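Local atomic coordinates of PR domain zinc finger protein 2 (Homo sapiens, PDB entry 2QPW), a protein that is a histone H3 lysine methyltransferase that uses S-adenosylmethionine as methyl donor, through its N-terminal PR (SET-related) domain, and may also act as a DNA-binding transcription factor. Residues Arg25-Glu30 / Gly97-Tyr102. Sequence-based numbering, arbitrary orientation.
Sequences RGLPEE and GNWLRY
In this PR domain, the loop that leads from helix 21-25 into strand 31-35 packs on the indole of Trp99, in the turn before strand 104-119. Leu27 and Pro28 make the apolar part of the contact. Leu27 CD1 lies 3.7 Å from Trp99 CB, at the root of the indole. Pro28 sits farther out, and the Pro28 and Trp99 side chains cross at about a right angle. Its CD is 3.5 Å from Trp99 NE1 and 3.7 Å from Trp99 CE2, while Pro28 CG approaches Trp99 CZ2. Gly26 O comes within 3.9 Å of Trp99 CD1. Pro28 CD, Leu27 CA and Gly26 O all come to the indole obliquely. Trp99 CG stands between its own backbone N and carbonyl carbon (chi1 69°), which carries the ring toward residues 26-28. Leu100 CD1 lies over the centre of one indole face, 3.6 Å above its plane. Asn98 OD1 accepts from Leu100 N at 3.1 Å and closes an Asx turn. Asn98 ND2 bonds to Pro59 O. Trp99 also meets Val31 and Val45 of the two-stranded sheet, and Phe57 edge-to-face. The indole thus joins the N-terminal loop to the beta core of the SET-type fold, beside the Asx turn at Asn98.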
loop_
_atom_site.group_PDB
_atom_site.type_symbol
_atom_site.label_atom_id
_atom_site.label_comp_id
_atom_site.label_asym_id
_atom_site.label_seq_id
_atom_site.Cartn_x
_atom_site.Cartn_y
_atom_site.Cartn_z
ATOM N N ARG A 25 -9.007 -13.093 -4.126
ATOM C CA ARG A 25 -9.593 -14.066 -3.182
ATOM C C ARG A 25 -9.106 -13.887 -1.764
ATOM O O ARG A 25 -9.708 -14.395 -0.801
ATOM C CB ARG A 25 -9.334 -15.521 -3.625
ATOM C CG ARG A 25 -9.931 -15.899 -4.966
ATOM C CD ARG A 25 -9.936 -17.464 -5.122
ATOM N NE ARG A 25 -8.580 -17.995 -5.009
ATOM C CZ ARG A 25 -7.770 -18.304 -6.028
ATOM N NH1 ARG A 25 -8.159 -18.178 -7.288
ATOM N NH2 ARG A 25 -6.540 -18.726 -5.757
ATOM N N GLY A 26 -7.977 -13.182 -1.627
ATOM C CA GLY A 26 -7.339 -13.008 -0.349
ATOM C C GLY A 26 -7.745 -11.858 0.562
ATOM O O GLY A 26 -7.239 -11.792 1.680
ATOM N N LEU A 27 -8.637 -10.955 0.109
ATOM C CA LEU A 27 -8.988 -9.761 0.891
ATOM C C LEU A 27 -9.854 -10.130 2.123
ATOM O O LEU A 27 -10.685 -11.070 2.049
ATOM C CB LEU A 27 -9.789 -8.772 0.006
ATOM C CG LEU A 27 -9.156 -7.841 -1.046
ATOM C CD1 LEU A 27 -8.472 -8.608 -2.168
ATOM C CD2 LEU A 27 -10.199 -6.894 -1.613
ATOM N N PRO A 28 -9.677 -9.413 3.253
ATOM C CA PRO A 28 -10.644 -9.565 4.332
ATOM C C PRO A 28 -11.924 -8.760 4.026
ATOM O O PRO A 28 -11.933 -7.945 3.111
ATOM C CB PRO A 28 -9.915 -8.946 5.538
ATOM C CG PRO A 28 -9.061 -7.850 4.898
ATOM C CD PRO A 28 -8.581 -8.478 3.618
ATOM N N GLU A 29 -12.981 -9.011 4.798
ATOM C CA GLU A 29 -14.291 -8.401 4.553
ATOM C C GLU A 29 -14.259 -6.865 4.504
ATOM O O GLU A 29 -14.969 -6.279 3.680
ATOM C CB GLU A 29 -15.282 -8.876 5.623
ATOM C CG GLU A 29 -16.761 -8.514 5.360
ATOM C CD GLU A 29 -17.710 -9.070 6.417
ATOM O OE1 GLU A 29 -17.343 -10.024 7.140
ATOM O OE2 GLU A 29 -18.853 -8.570 6.500
ATOM N N GLU A 30 -13.456 -6.246 5.387
ATOM C CA GLU A 30 -13.370 -4.765 5.622
ATOM C C GLU A 30 -12.942 -3.947 4.428
ATOM O O GLU A 30 -13.067 -2.706 4.459
ATOM C CB GLU A 30 -12.241 -4.423 6.655
ATOM C CG GLU A 30 -12.323 -5.015 7.981
ATOM C CD GLU A 30 -11.679 -6.368 8.009
ATOM O OE1 GLU A 30 -10.518 -6.462 8.444
ATOM O OE2 GLU A 30 -12.305 -7.324 7.566
ATOM N N GLY A 97 3.181 -10.347 -5.085
ATOM C CA GLY A 97 2.644 -9.668 -3.879
ATOM C C GLY A 97 1.204 -10.059 -3.526
ATOM O O GLY A 97 0.691 -11.096 -3.988
ATOM N N ASN A 98 0.574 -9.278 -2.647
ATOM C CA ASN A 98 -0.825 -9.514 -2.267
ATOM C C ASN A 98 -1.630 -8.202 -2.323
ATOM O O ASN A 98 -1.178 -7.191 -2.944
ATOM C CB ASN A 98 -0.964 -10.216 -0.903
ATOM C CG ASN A 98 -0.246 -9.459 0.216
ATOM O OD1 ASN A 98 -0.267 -8.222 0.262
ATOM N ND2 ASN A 98 0.476 -10.196 1.064
ATOM N N TRP A 99 -2.814 -8.181 -1.699
ATOM C CA TRP A 99 -3.659 -6.975 -1.867
ATOM C C TRP A 99 -3.060 -5.683 -1.282
ATOM O O TRP A 99 -3.403 -4.562 -1.751
ATOM C CB TRP A 99 -5.108 -7.199 -1.354
ATOM C CG TRP A 99 -5.206 -7.345 0.173
ATOM C CD1 TRP A 99 -5.193 -8.529 0.895
ATOM C CD2 TRP A 99 -5.385 -6.288 1.135
ATOM N NE1 TRP A 99 -5.343 -8.250 2.255
ATOM C CE2 TRP A 99 -5.483 -6.889 2.412
ATOM C CE3 TRP A 99 -5.487 -4.864 1.044
ATOM C CZ2 TRP A 99 -5.657 -6.135 3.587
ATOM C CZ3 TRP A 99 -5.659 -4.130 2.236
ATOM C CH2 TRP A 99 -5.742 -4.757 3.469
ATOM N N LEU A 100 -2.140 -5.802 -0.319
ATOM C CA LEU A 100 -1.474 -4.566 0.219
ATOM C C LEU A 100 -0.718 -3.762 -0.817
ATOM O O LEU A 100 -0.625 -2.524 -0.706
ATOM C CB LEU A 100 -0.568 -4.875 1.434
ATOM C CG LEU A 100 -1.285 -5.133 2.764
ATOM C CD1 LEU A 100 -1.876 -6.585 2.821
ATOM C CD2 LEU A 100 -0.318 -4.912 3.889
ATOM N N ARG A 101 -0.257 -4.435 -1.875
ATOM C CA ARG A 101 0.381 -3.747 -3.032
ATOM C C ARG A 101 -0.469 -2.594 -3.616
ATOM O O ARG A 101 0.045 -1.530 -4.060
ATOM C CB ARG A 101 0.626 -4.767 -4.154
ATOM C CG ARG A 101 1.187 -4.113 -5.457
ATOM C CD ARG A 101 1.065 -4.990 -6.653
ATOM N NE ARG A 101 1.710 -4.421 -7.834
ATOM C CZ ARG A 101 1.134 -3.634 -8.744
ATOM N NH1 ARG A 101 -0.150 -3.263 -8.664
ATOM N NH2 ARG A 101 1.849 -3.254 -9.784
ATOM N N TYR A 102 -1.774 -2.815 -3.631
ATOM C CA TYR A 102 -2.732 -1.872 -4.245
ATOM C C TYR A 102 -3.101 -0.663 -3.362
ATOM O O TYR A 102 -3.796 0.257 -3.840
ATOM C CB TYR A 102 -3.984 -2.651 -4.676
ATOM C CG TYR A 102 -3.683 -3.619 -5.798
ATOM C CD1 TYR A 102 -3.737 -3.195 -7.123
ATOM C CD2 TYR A 102 -3.291 -4.960 -5.537
ATOM C CE1 TYR A 102 -3.430 -4.061 -8.193
ATOM C CE2 TYR A 102 -2.961 -5.834 -6.597
ATOM C CZ TYR A 102 -3.060 -5.385 -7.912
ATOM O OH TYR A 102 -2.766 -6.205 -8.963
#